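VAPBC49 (Mycobacterium tuberculosis, PDB 5AF3) is possibly the antitoxin component of a type II toxin-antitoxin system, with VapC45 as its cognate toxin, and carries a putative DNA-binding helix-turn-helix domain. Local coordinates at residues 16-21 with 185-190; 21-26 with 32-37; 25-30 with 76-81. All coordinates share one frame; numbering follows the deposited sequence.

Interaction 1 (16-21 with 185-190); sequences PLYTLA and VVLDPR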
ATOM      1  N   PRO A  16       2.983  25.894  -3.053  1.00 44.86           N
ATOM      2  CA  PRO A  16       2.266  24.678  -2.634  1.00 43.75           C
ATOM      3  C   PRO A  16       2.106  23.714  -3.803  1.00 42.50           C
ATOM      4  O   PRO A  16       1.540  24.062  -4.855  1.00 43.91           O
ATOM      5  CB  PRO A  16       0.912  25.180  -2.117  1.00 43.40           C
ATOM      6  CG  PRO A  16       0.813  26.602  -2.500  1.00 45.26           C
ATOM      7  CD  PRO A  16       2.129  27.095  -3.019  1.00 44.44           C
ATOM      8  N   LEU A  17       2.619  22.513  -3.604  1.00 37.24           N
ATOM      9  CA  LEU A  17       2.782  21.539  -4.655  1.00 33.63           C
ATOM     10  C   LEU A  17       1.786  20.382  -4.514  1.00 36.38           C
ATOM     11  O   LEU A  17       1.431  19.729  -5.506  1.00 33.23           O
ATOM     12  CB  LEU A  17       4.228  21.020  -4.596  1.00 36.32           C
ATOM     13  CG  LEU A  17       5.155  20.876  -5.800  1.00 40.15           C
ATOM     14  CD1 LEU A  17       5.145  22.136  -6.701  1.00 40.40           C
ATOM     15  CD2 LEU A  17       6.583  20.549  -5.333  1.00 34.99           C
ATOM     16  N   TYR A  18       1.328  20.134  -3.280  1.00 30.17           N
ATOM     17  CA  TYR A  18       0.528  18.957  -2.972  1.00 26.58           C
ATOM     18  C   TYR A  18      -0.767  19.351  -2.278  1.00 27.42           C
ATOM     19  O   TYR A  18      -0.754  20.162  -1.363  1.00 27.08           O
ATOM     20  CB  TYR A  18       1.328  17.993  -2.072  1.00 23.84           C
ATOM     21  CG  TYR A  18       2.670  17.561  -2.615  1.00 22.60           C
ATOM     22  CD1 TYR A  18       2.754  16.524  -3.530  1.00 20.57           C
ATOM     23  CD2 TYR A  18       3.850  18.209  -2.240  1.00 19.89           C
ATOM     24  CE1 TYR A  18       3.971  16.123  -4.051  1.00 22.68           C
ATOM     25  CE2 TYR A  18       5.083  17.818  -2.743  1.00 22.51           C
ATOM     26  CZ  TYR A  18       5.137  16.782  -3.668  1.00 18.78           C
ATOM     27  OH  TYR A  18       6.333  16.347  -4.178  1.00 22.75           O
ATOM     28  N   THR A  19      -1.904  18.794  -2.722  1.00 26.84           N
ATOM     29  CA  THR A  19      -3.150  18.924  -1.947  1.00 22.47           C
ATOM     30  C   THR A  19      -2.992  17.921  -0.793  1.00 23.68           C
ATOM     31  O   THR A  19      -2.134  17.043  -0.883  1.00 21.42           O
ATOM     32  CB  THR A  19      -4.381  18.476  -2.753  1.00 26.95           C
ATOM     33  OG1 THR A  19      -4.299  17.059  -2.986  1.00 27.01           O
ATOM     34  CG2 THR A  19      -4.481  19.218  -4.096  1.00 25.87           C
ATOM     35  N   LEU A  20      -3.844  18.001   0.240  1.00 24.42           N
ATOM     36  CA  LEU A  20      -3.744  17.020   1.341  1.00 24.41           C
ATOM     37  C   LEU A  20      -4.154  15.628   0.887  1.00 22.90           C
ATOM     38  O   LEU A  20      -3.619  14.644   1.371  1.00 21.74           O
ATOM     39  CB  LEU A  20      -4.495  17.436   2.600  1.00 24.48           C
ATOM     40  CG  LEU A  20      -4.083  18.785   3.230  1.00 25.88           C
ATOM     41  CD1 LEU A  20      -4.964  19.114   4.404  1.00 26.21           C
ATOM     42  CD2 LEU A  20      -2.591  18.861   3.628  1.00 23.96           C
ATOM     43  N   ALA A  21      -5.108  15.567  -0.035  1.00 25.15           N
ATOM     44  CA  ALA A  21      -5.524  14.314  -0.673  1.00 25.23           C
ATOM     45  C   ALA A  21      -4.345  13.564  -1.328  1.00 23.85           C
ATOM     46  O   ALA A  21      -4.158  12.348  -1.114  1.00 22.44           O
ATOM     47  CB  ALA A  21      -6.644  14.617  -1.723  1.00 27.59           C
ATOM     48  N   VAL A 185      10.516   4.680  -6.696  1.00 18.97           N
ATOM     49  CA  VAL A 185       9.647   5.799  -6.959  1.00 18.08           C
ATOM     50  C   VAL A 185       9.964   6.875  -5.939  1.00 21.44           C
ATOM     51  O   VAL A 185      10.095   6.590  -4.724  1.00 18.32           O
ATOM     52  CB  VAL A 185       8.168   5.375  -6.920  1.00 18.84           C
ATOM     53  CG1 VAL A 185       7.236   6.571  -6.853  1.00 18.98           C
ATOM     54  CG2 VAL A 185       7.893   4.457  -8.165  1.00 17.03           C
ATOM     55  N   VAL A 186      10.068   8.097  -6.449  1.00 17.87           N
ATOM     56  CA  VAL A 186      10.407   9.266  -5.634  1.00 18.76           C
ATOM     57  C   VAL A 186       9.450  10.421  -5.765  1.00 16.47           C
ATOM     58  O   VAL A 186       8.726  10.572  -6.773  1.00 18.26           O
ATOM     59  CB  VAL A 186      11.864   9.752  -5.936  1.00 15.38           C
ATOM     60  CG1 VAL A 186      12.851   8.695  -5.607  1.00 17.88           C
ATOM     61  CG2 VAL A 186      12.024  10.178  -7.438  1.00 20.23           C
ATOM     62  N   LEU A 187       9.434  11.266  -4.731  1.00 17.09           N
ATOM     63  CA  LEU A 187       8.900  12.599  -4.820  1.00 17.80           C
ATOM     64  C   LEU A 187      10.109  13.541  -5.037  1.00 21.21           C
ATOM     65  O   LEU A 187      11.068  13.512  -4.269  1.00 19.93           O
ATOM     66  CB  LEU A 187       8.179  12.981  -3.539  1.00 20.76           C
ATOM     67  CG  LEU A 187       7.030  12.051  -3.140  1.00 21.21           C
ATOM     68  CD1 LEU A 187       6.434  12.565  -1.820  1.00 21.05           C
ATOM     69  CD2 LEU A 187       5.987  12.012  -4.270  1.00 17.73           C
ATOM     70  N   ASP A 188      10.050  14.330  -6.118  1.00 20.18           N
ATOM     71  CA  ASP A 188      11.166  15.192  -6.543  1.00 20.32           C
ATOM     72  C   ASP A 188      10.518  16.428  -7.171  1.00 22.55           C
ATOM     73  O   ASP A 188       9.848  16.302  -8.194  1.00 22.25           O
ATOM     74  CB  ASP A 188      12.058  14.406  -7.526  1.00 20.13           C
ATOM     75  CG  ASP A 188      13.236  15.233  -8.107  1.00 21.53           C
ATOM     76  OD1 ASP A 188      13.306  16.456  -7.891  1.00 19.51           O
ATOM     77  OD2 ASP A 188      14.098  14.609  -8.773  1.00 22.23           O
ATOM     78  N   PRO A 189      10.696  17.631  -6.569  1.00 21.65           N
ATOM     79  CA  PRO A 189      10.017  18.803  -7.126  1.00 25.38           C
ATOM     80  C   PRO A 189      10.545  19.173  -8.540  1.00 22.92           C
ATOM     81  O   PRO A 189       9.935  19.991  -9.238  1.00 25.68           O
ATOM     82  CB  PRO A 189      10.339  19.912  -6.105  1.00 27.73           C
ATOM     83  CG  PRO A 189      11.635  19.493  -5.521  1.00 28.54           C
ATOM     84  CD  PRO A 189      11.539  17.993  -5.410  1.00 25.28           C
ATOM     85  N   ARG A 190      11.652  18.569  -8.948  1.00 27.72           N
ATOM     86  CA  ARG A 190      12.252  18.893 -10.271  1.00 30.55           C
ATOM     87  C   ARG A 190      11.663  18.050 -11.410  1.00 31.28           C
ATOM     88  O   ARG A 190      12.009  18.270 -12.581  1.00 25.34           O
ATOM     89  CB  ARG A 190      13.767  18.701 -10.252  1.00 32.89           C
ATOM     90  CG  ARG A 190      14.528  19.695  -9.410  1.00 39.61           C
ATOM     91  CD  ARG A 190      15.827  19.065  -8.932  1.00 48.81           C
ATOM     92  NE  ARG A 190      17.039  19.694  -9.456  1.00 54.92           N
ATOM     93  CZ  ARG A 190      17.609  19.386 -10.623  1.00 60.36           C
ATOM     94  NH1 ARG A 190      17.065  18.471 -11.416  1.00 64.22           N
ATOM     95  NH2 ARG A 190      18.717  20.006 -11.012  1.00 62.12           N
TER
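Tyr18 and Leu187 both hold CG beside the backbone N and opposite the carbonyl carbon (chi1 -55° and -58°), which extends the two side chains toward one another. The phenol oxygen Tyr18 OH ends 3.9 Å from Leu187 CB, a plain packing contact of the oxygen on a methylene, at the root of the leucine rather than its methyls. One residue earlier lies the apolar pair: Leu17 CD2 is 3.9 Å from Pro189 CB, the two side chains crossing at about a right angle. No hydrogen bond joins the segments, and they bury 148 Å² in all. The phenol oxygen is satisfied elsewhere, by the carbonyl of Gly194. Leu17 and Tyr18 both face Leu70 in the pairing of strand 18-19 with strand 68-70, a classic beta bulge at the start of the putative helix-turn-helix region. Strand 185-187 belongs to a four-stranded antiparallel sheet, with 172-176 and 197-198 as its neighbours, so the contact joins the two-stranded pairing to this strand and the turn after it. In that turn, Asp188 OD1 accepts from Arg190 N at 2.9 Å, making an Asx turn; the N-H comes from above the carboxylate plane. The other carboxylate oxygen, OD2, forms a salt bridge with Arg191. Helix 72-86 borders the junction, with Ile75 touching Tyr18 and Leu187, and Phe72 touching Tyr18 and Pro189.

Interaction 2 (21-26 with 32-37); sequences AEASRY and ATLATW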
ATOM      1  N   ALA A  21      -5.108  15.567  -0.035  1.00 25.15           N
ATOM      2  CA  ALA A  21      -5.524  14.314  -0.673  1.00 25.23           C
ATOM      3  C   ALA A  21      -4.345  13.564  -1.328  1.00 23.85           C
ATOM      4  O   ALA A  21      -4.158  12.348  -1.114  1.00 22.44           O
ATOM      5  CB  ALA A  21      -6.644  14.617  -1.723  1.00 27.59           C
ATOM      6  N   GLU A  22      -3.563  14.289  -2.126  1.00 22.43           N
ATOM      7  CA  GLU A  22      -2.399  13.701  -2.808  1.00 24.07           C
ATOM      8  C   GLU A  22      -1.376  13.236  -1.790  1.00 22.47           C
ATOM      9  O   GLU A  22      -0.881  12.114  -1.873  1.00 21.76           O
ATOM     10  CB  GLU A  22      -1.738  14.702  -3.771  1.00 27.23           C
ATOM     11  CG  GLU A  22      -2.508  14.936  -5.104  1.00 33.28           C
ATOM     12  CD  GLU A  22      -2.258  16.319  -5.724  1.00 35.00           C
ATOM     13  OE1 GLU A  22      -1.417  17.081  -5.177  1.00 32.19           O
ATOM     14  OE2 GLU A  22      -2.903  16.641  -6.773  1.00 35.53           O
ATOM     15  N   ALA A  23      -1.079  14.103  -0.809  1.00 20.15           N
ATOM     16  CA  ALA A  23      -0.042  13.789   0.176  1.00 19.61           C
ATOM     17  C   ALA A  23      -0.436  12.575   1.001  1.00 20.31           C
ATOM     18  O   ALA A  23       0.397  11.743   1.351  1.00 20.95           O
ATOM     19  CB  ALA A  23       0.241  15.011   1.053  1.00 22.36           C
ATOM     20  N   SER A  24      -1.735  12.449   1.276  1.00 22.26           N
ATOM     21  CA  SER A  24      -2.224  11.285   2.022  1.00 20.92           C
ATOM     22  C   SER A  24      -1.906   9.988   1.259  1.00 21.54           C
ATOM     23  O   SER A  24      -1.509   9.001   1.856  1.00 24.03           O
ATOM     24  CB  SER A  24      -3.738  11.442   2.268  1.00 24.19           C
ATOM     25  OG  SER A  24      -4.316  10.181   2.557  1.00 32.24           O
ATOM     26  N   ARG A  25      -2.063  10.012  -0.065  1.00 23.05           N
ATOM     27  CA  ARG A  25      -1.833   8.815  -0.891  1.00 26.66           C
ATOM     28  C   ARG A  25      -0.344   8.498  -0.979  1.00 25.32           C
ATOM     29  O   ARG A  25       0.083   7.368  -0.708  1.00 26.33           O
ATOM     30  CB  ARG A  25      -2.400   9.016  -2.296  1.00 29.46           C
ATOM     31  CG  ARG A  25      -3.886   9.179  -2.337  1.00 36.16           C
ATOM     32  CD  ARG A  25      -4.352   9.252  -3.767  1.00 42.56           C
ATOM     33  NE  ARG A  25      -5.118  10.482  -3.953  1.00 46.71           N
ATOM     34  CZ  ARG A  25      -4.841  11.427  -4.850  1.00 47.68           C
ATOM     35  NH1 ARG A  25      -3.819  11.276  -5.699  1.00 46.75           N
ATOM     36  NH2 ARG A  25      -5.617  12.512  -4.909  1.00 43.18           N
ATOM     37  N   TYR A  26       0.446   9.526  -1.297  1.00 24.40           N
ATOM     38  CA  TYR A  26       1.889   9.328  -1.462  1.00 23.79           C
ATOM     39  C   TYR A  26       2.614   8.892  -0.186  1.00 23.98           C
ATOM     40  O   TYR A  26       3.517   8.080  -0.255  1.00 22.44           O
ATOM     41  CB  TYR A  26       2.555  10.575  -2.046  1.00 24.34           C
ATOM     42  CG  TYR A  26       1.893  11.197  -3.252  1.00 27.52           C
ATOM     43  CD1 TYR A  26       1.119  10.436  -4.170  1.00 27.20           C
ATOM     44  CD2 TYR A  26       2.026  12.561  -3.492  1.00 28.95           C
ATOM     45  CE1 TYR A  26       0.510  11.054  -5.294  1.00 23.28           C
ATOM     46  CE2 TYR A  26       1.425  13.160  -4.601  1.00 27.57           C
ATOM     47  CZ  TYR A  26       0.678  12.393  -5.486  1.00 25.58           C
ATOM     48  OH  TYR A  26       0.111  13.042  -6.571  1.00 31.33           O
ATOM     49  N   ALA A  32      -7.144  13.099   7.227  1.00 21.50           N
ATOM     50  CA  ALA A  32      -7.561  13.902   8.378  1.00 19.95           C
ATOM     51  C   ALA A  32      -6.361  14.194   9.276  1.00 23.60           C
ATOM     52  O   ALA A  32      -6.272  15.272   9.888  1.00 24.68           O
ATOM     53  CB  ALA A  32      -8.718  13.190   9.174  1.00 24.35           C
ATOM     54  N   THR A  33      -5.436  13.234   9.340  1.00 21.05           N
ATOM     55  CA  THR A  33      -4.217  13.391  10.118  1.00 23.63           C
ATOM     56  C   THR A  33      -3.385  14.542   9.547  1.00 25.66           C
ATOM     57  O   THR A  33      -2.912  15.415  10.276  1.00 19.37           O
ATOM     58  CB  THR A  33      -3.457  12.043  10.173  1.00 22.43           C
ATOM     59  OG1 THR A  33      -4.287  11.092  10.856  1.00 24.29           O
ATOM     60  CG2 THR A  33      -2.150  12.147  10.906  1.00 24.45           C
ATOM     61  N   LEU A  34      -3.211  14.541   8.229  1.00 22.28           N
ATOM     62  CA  LEU A  34      -2.477  15.601   7.559  1.00 22.52           C
ATOM     63  C   LEU A  34      -3.111  16.967   7.771  1.00 24.11           C
ATOM     64  O   LEU A  34      -2.400  17.956   7.976  1.00 24.39           O
ATOM     65  CB  LEU A  34      -2.394  15.321   6.045  1.00 19.29           C
ATOM     66  CG  LEU A  34      -1.426  14.226   5.614  1.00 24.35           C
ATOM     67  CD1 LEU A  34      -1.480  14.165   4.109  1.00 27.17           C
ATOM     68  CD2 LEU A  34       0.018  14.509   6.057  1.00 26.54           C
ATOM     69  N   ALA A  35      -4.437  17.005   7.746  1.00 23.67           N
ATOM     70  CA  ALA A  35      -5.168  18.235   7.957  1.00 27.33           C
ATOM     71  C   ALA A  35      -4.827  18.769   9.343  1.00 25.90           C
ATOM     72  O   ALA A  35      -4.550  19.959   9.482  1.00 30.29           O
ATOM     73  CB  ALA A  35      -6.656  18.007   7.806  1.00 26.76           C
ATOM     74  N   THR A  36      -4.828  17.891  10.354  1.00 26.82           N
ATOM     75  CA  THR A  36      -4.475  18.299  11.733  1.00 26.03           C
ATOM     76  C   THR A  36      -3.055  18.857  11.772  1.00 26.72           C
ATOM     77  O   THR A  36      -2.820  19.923  12.369  1.00 29.76           O
ATOM     78  CB  THR A  36      -4.658  17.126  12.769  1.00 29.92           C
ATOM     79  OG1 THR A  36      -6.023  16.686  12.747  1.00 32.08           O
ATOM     80  CG2 THR A  36      -4.307  17.570  14.176  1.00 30.46           C
ATOM     81  N   TRP A  37      -2.119  18.175  11.094  1.00 21.52           N
ATOM     82  CA  TRP A  37      -0.735  18.628  11.048  1.00 20.64           C
ATOM     83  C   TRP A  37      -0.545  19.989  10.361  1.00 23.33           C
ATOM     84  O   TRP A  37       0.293  20.752  10.771  1.00 25.98           O
ATOM     85  CB  TRP A  37       0.171  17.595  10.406  1.00 22.16           C
ATOM     86  CG  TRP A  37       0.235  16.253  11.164  1.00 23.46           C
ATOM     87  CD1 TRP A  37      -0.289  15.984  12.401  1.00 24.64           C
ATOM     88  CD2 TRP A  37       0.849  15.043  10.714  1.00 22.40           C
ATOM     89  NE1 TRP A  37      -0.040  14.681  12.753  1.00 26.10           N
ATOM     90  CE2 TRP A  37       0.679  14.080  11.748  1.00 23.12           C
ATOM     91  CE3 TRP A  37       1.566  14.685   9.557  1.00 20.74           C
ATOM     92  CZ2 TRP A  37       1.172  12.764  11.645  1.00 20.90           C
ATOM     93  CZ3 TRP A  37       2.048  13.380   9.448  1.00 23.56           C
ATOM     94  CH2 TRP A  37       1.842  12.428  10.492  1.00 22.85           C
TER
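Leu34 meets Ala23 and Ser24 with no flat group between them; each planar side chain nearby has a residue of its own helix on one face. The Tyr26 ring has Glu22 O on one face, 3.2 Å above its plane and offset toward the rim. The indole of Trp37 is met in a similar manner by Thr33 CG2, 3.3 Å above the plane and again displaced from the middle. The Arg25 guanidinium has Glu22 CA over its centre. Every contact across the segments is made by a single methyl: Leu34 CD1 lies 3.6 Å from Ala23 CB and 3.3 Å from the backbone nitrogen Ser24 N. Leu34 CD1 is also 4.0 Å from Ser24 CB. Leu34 carries CG beside its backbone N and its chain runs on extended (chi2 -178°), which drives CD1 up against the backbone of the facing helix. The small alanine and serine at this point allow the close approach, with the CA atoms of Ser24 and Leu34 7.0 Å apart. Ser24 turns its hydroxyl opposite its own N (chi1 160°), where OG hydrogen-bonds to Val29 O in the connecting turn. On helix 31-38, Ala32 O is gripped twice, by Thr36 N and Thr36 OG1, which come from opposite faces of the carbonyl plane. Two short helices joined by a tight turn, within a putative DNA-binding HTH region, fit a helix-turn-helix, in which helix 31-38 would probably hold the place of the recognition helix. Helix 72-86 packs beside both: Ile75 touches Ala23, Ala78 touches Leu34 and Leu81 touches Trp37.

Interaction 3 (25-30 with 76-81); sequences RYLVVP and AEAYVL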
ATOM      1  N   ARG A  25      -2.063  10.012  -0.065  1.00 23.05           N
ATOM      2  CA  ARG A  25      -1.833   8.815  -0.891  1.00 26.66           C
ATOM      3  C   ARG A  25      -0.344   8.498  -0.979  1.00 25.32           C
ATOM      4  O   ARG A  25       0.083   7.368  -0.708  1.00 26.33           O
ATOM      5  CB  ARG A  25      -2.400   9.016  -2.296  1.00 29.46           C
ATOM      6  CG  ARG A  25      -3.886   9.179  -2.337  1.00 36.16           C
ATOM      7  CD  ARG A  25      -4.352   9.252  -3.767  1.00 42.56           C
ATOM      8  NE  ARG A  25      -5.118  10.482  -3.953  1.00 46.71           N
ATOM      9  CZ  ARG A  25      -4.841  11.427  -4.850  1.00 47.68           C
ATOM     10  NH1 ARG A  25      -3.819  11.276  -5.699  1.00 46.75           N
ATOM     11  NH2 ARG A  25      -5.617  12.512  -4.909  1.00 43.18           N
ATOM     12  N   TYR A  26       0.446   9.526  -1.297  1.00 24.40           N
ATOM     13  CA  TYR A  26       1.889   9.328  -1.462  1.00 23.79           C
ATOM     14  C   TYR A  26       2.614   8.892  -0.186  1.00 23.98           C
ATOM     15  O   TYR A  26       3.517   8.080  -0.255  1.00 22.44           O
ATOM     16  CB  TYR A  26       2.555  10.575  -2.046  1.00 24.34           C
ATOM     17  CG  TYR A  26       1.893  11.197  -3.252  1.00 27.52           C
ATOM     18  CD1 TYR A  26       1.119  10.436  -4.170  1.00 27.20           C
ATOM     19  CD2 TYR A  26       2.026  12.561  -3.492  1.00 28.95           C
ATOM     20  CE1 TYR A  26       0.510  11.054  -5.294  1.00 23.28           C
ATOM     21  CE2 TYR A  26       1.425  13.160  -4.601  1.00 27.57           C
ATOM     22  CZ  TYR A  26       0.678  12.393  -5.486  1.00 25.58           C
ATOM     23  OH  TYR A  26       0.111  13.042  -6.571  1.00 31.33           O
ATOM     24  N   LEU A  27       2.230   9.488   0.956  1.00 19.22           N
ATOM     25  CA  LEU A  27       2.819   9.200   2.274  1.00 22.75           C
ATOM     26  C   LEU A  27       2.160   8.030   3.020  1.00 20.78           C
ATOM     27  O   LEU A  27       2.741   7.488   3.970  1.00 26.41           O
ATOM     28  CB  LEU A  27       2.768  10.448   3.158  1.00 20.67           C
ATOM     29  CG  LEU A  27       3.444  11.712   2.624  1.00 26.46           C
ATOM     30  CD1 LEU A  27       3.560  12.689   3.815  1.00 23.90           C
ATOM     31  CD2 LEU A  27       4.761  11.451   1.955  1.00 22.57           C
ATOM     32  N   VAL A  28       0.978   7.628   2.549  1.00 24.90           N
ATOM     33  CA  VAL A  28       0.178   6.561   3.209  1.00 28.17           C
ATOM     34  C   VAL A  28      -0.126   6.969   4.665  1.00 25.22           C
ATOM     35  O   VAL A  28       0.349   6.353   5.646  1.00 26.86           O
ATOM     36  CB  VAL A  28       0.842   5.157   3.143  1.00 31.32           C
ATOM     37  CG1 VAL A  28      -0.174   4.067   3.525  1.00 34.81           C
ATOM     38  CG2 VAL A  28       1.409   4.879   1.755  1.00 32.22           C
ATOM     39  N   VAL A  29      -0.886   8.047   4.774  1.00 21.98           N
ATOM     40  CA  VAL A  29      -1.269   8.655   6.042  1.00 25.01           C
ATOM     41  C   VAL A  29      -2.674   9.165   5.813  1.00 25.77           C
ATOM     42  O   VAL A  29      -2.977   9.649   4.711  1.00 27.20           O
ATOM     43  CB  VAL A  29      -0.327   9.822   6.474  1.00 23.38           C
ATOM     44  CG1 VAL A  29      -0.296  10.908   5.427  1.00 23.25           C
ATOM     45  CG2 VAL A  29      -0.759  10.427   7.847  1.00 24.36           C
ATOM     46  N   PRO A  30      -3.564   9.033   6.823  1.00 24.27           N
ATOM     47  CA  PRO A  30      -4.916   9.540   6.651  1.00 23.38           C
ATOM     48  C   PRO A  30      -4.962  11.015   6.348  1.00 23.77           C
ATOM     49  O   PRO A  30      -4.223  11.818   6.961  1.00 23.01           O
ATOM     50  CB  PRO A  30      -5.609   9.188   7.994  1.00 26.85           C
ATOM     51  CG  PRO A  30      -4.861   8.017   8.478  1.00 28.50           C
ATOM     52  CD  PRO A  30      -3.406   8.357   8.122  1.00 25.01           C
ATOM     53  N   ALA A  76       7.956  16.737   3.138  1.00 16.23           N
ATOM     54  CA  ALA A  76       9.124  16.056   3.693  1.00 14.61           C
ATOM     55  C   ALA A  76       8.923  15.980   5.216  1.00 17.28           C
ATOM     56  O   ALA A  76       9.137  14.924   5.820  1.00 13.96           O
ATOM     57  CB  ALA A  76      10.431  16.863   3.348  1.00 13.04           C
ATOM     58  N   GLU A  77       8.488  17.093   5.813  1.00 18.60           N
ATOM     59  CA  GLU A  77       8.163  17.138   7.256  1.00 16.02           C
ATOM     60  C   GLU A  77       7.009  16.147   7.574  1.00 16.85           C
ATOM     61  O   GLU A  77       7.070  15.377   8.540  1.00 17.19           O
ATOM     62  CB  GLU A  77       7.798  18.573   7.641  1.00 17.20           C
ATOM     63  CG  GLU A  77       9.028  19.515   7.505  1.00 14.67           C
ATOM     64  CD  GLU A  77       8.697  20.990   7.626  1.00 19.54           C
ATOM     65  OE1 GLU A  77       7.542  21.371   7.320  1.00 18.53           O
ATOM     66  OE2 GLU A  77       9.622  21.745   8.071  1.00 19.08           O
ATOM     67  N   ALA A  78       5.985  16.129   6.731  1.00 16.41           N
ATOM     68  CA  ALA A  78       4.860  15.177   6.902  1.00 17.48           C
ATOM     69  C   ALA A  78       5.336  13.723   6.787  1.00 16.34           C
ATOM     70  O   ALA A  78       4.874  12.851   7.529  1.00 17.32           O
ATOM     71  CB  ALA A  78       3.716  15.469   5.898  1.00 15.95           C
ATOM     72  N   TYR A  79       6.264  13.470   5.869  1.00 15.46           N
ATOM     73  CA  TYR A  79       6.815  12.157   5.658  1.00 16.63           C
ATOM     74  C   TYR A  79       7.532  11.671   6.924  1.00 20.57           C
ATOM     75  O   TYR A  79       7.306  10.534   7.383  1.00 17.04           O
ATOM     76  CB  TYR A  79       7.757  12.133   4.463  1.00 17.34           C
ATOM     77  CG  TYR A  79       8.551  10.855   4.332  1.00 17.62           C
ATOM     78  CD1 TYR A  79       7.997   9.710   3.739  1.00 19.58           C
ATOM     79  CD2 TYR A  79       9.873  10.803   4.771  1.00 16.55           C
ATOM     80  CE1 TYR A  79       8.745   8.559   3.609  1.00 19.80           C
ATOM     81  CE2 TYR A  79      10.615   9.681   4.631  1.00 19.20           C
ATOM     82  CZ  TYR A  79      10.051   8.550   4.082  1.00 19.77           C
ATOM     83  OH  TYR A  79      10.847   7.435   3.969  1.00 19.36           O
ATOM     84  N   VAL A  80       8.344  12.547   7.507  1.00 15.82           N
ATOM     85  CA  VAL A  80       9.097  12.192   8.725  1.00 15.01           C
ATOM     86  C   VAL A  80       8.165  11.978   9.923  1.00 17.18           C
ATOM     87  O   VAL A  80       8.297  10.985  10.619  1.00 15.55           O
ATOM     88  CB  VAL A  80      10.171  13.217   9.024  1.00 14.38           C
ATOM     89  CG1 VAL A  80      10.826  12.965  10.413  1.00 13.63           C
ATOM     90  CG2 VAL A  80      11.284  13.138   7.910  1.00 12.34           C
ATOM     91  N   LEU A  81       7.233  12.890  10.137  1.00 15.11           N
ATOM     92  CA  LEU A  81       6.216  12.736  11.176  1.00 16.40           C
ATOM     93  C   LEU A  81       5.398  11.455  11.003  1.00 20.15           C
ATOM     94  O   LEU A  81       5.008  10.831  11.974  1.00 17.09           O
ATOM     95  CB  LEU A  81       5.281  13.918  11.176  1.00 17.33           C
ATOM     96  CG  LEU A  81       5.837  15.250  11.688  1.00 17.81           C
ATOM     97  CD1 LEU A  81       4.762  16.288  11.555  1.00 20.05           C
ATOM     98  CD2 LEU A  81       6.283  15.062  13.178  1.00 19.31           C
TER
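Leu27 sets its two methyls against the adjacent residues Ala78 and Tyr79 of helix 72-86 and accounts for every contact between the segments. Its CD1 meets Ala78 CB at 3.5 Å, tighter than a usual carbon-carbon van der Waals distance, and also lies 3.5 Å from the backbone nitrogen Tyr79 N. The other branch, CD2, is 4.0 Å from Tyr79 CB and sits at the edge of the tyrosine ring, near its plane, 4.1 Å from Tyr79 CD1. There is thus no stacking on a ring face: one methyl presses on the helix backbone beside the small alanine, while its twin fills the angle between that backbone and the ring. Tyr79 makes this possible by carrying CG opposite its own N (chi1 170°), alongside the carbonyl carbon. In the next shell, Tyr79 OH is hydrogen-bonded to Tyr160 O, fixing the far end of the ring, and Ile175 of strand 172-176 touches the same side chain. Behind Leu27, helix 20-27 ends in a Schellman motif: Val28 has left helical geometry with positive phi (58°), Val29 N bonds to Ser24 O, and the inner bond, Val28 N to Arg25 O, is weak at 3.4 Å. The turn is tied to the long helix as well, since Val28 O accepts from Asn82 ND2 and the Val29 side chain touches Asn82 and Arg85. A third helix against both helices of the pair 20-27 and 31-38 fits the three-helix core of a helix-turn-helix domain, consistent with the putative DNA-binding assignment.

Interactions 2 and 3 draw on the middle and end of helix 20-27; interaction 1 lies just ahead of its start, its segment 16-21 running into the helix. Interactions 2 and 3 are closest, with centres about 7 Å apart; Leu34 CG lies 3.5 Å from Val29 CG1, and Trp37 CZ3 packs 3.7 Å from Leu81 CB. Interaction 1 has its centre about 12 Å from that of interaction 2 and about 11 Å from that of interaction 3. Tyr26, shared by the latter two, bridges to it: its CE2 is 3.8 Å from Tyr18 CD1. Interactions 2 and 3 lie within the putative helix-turn-helix range, and interaction 1 joins it to strand 185-187.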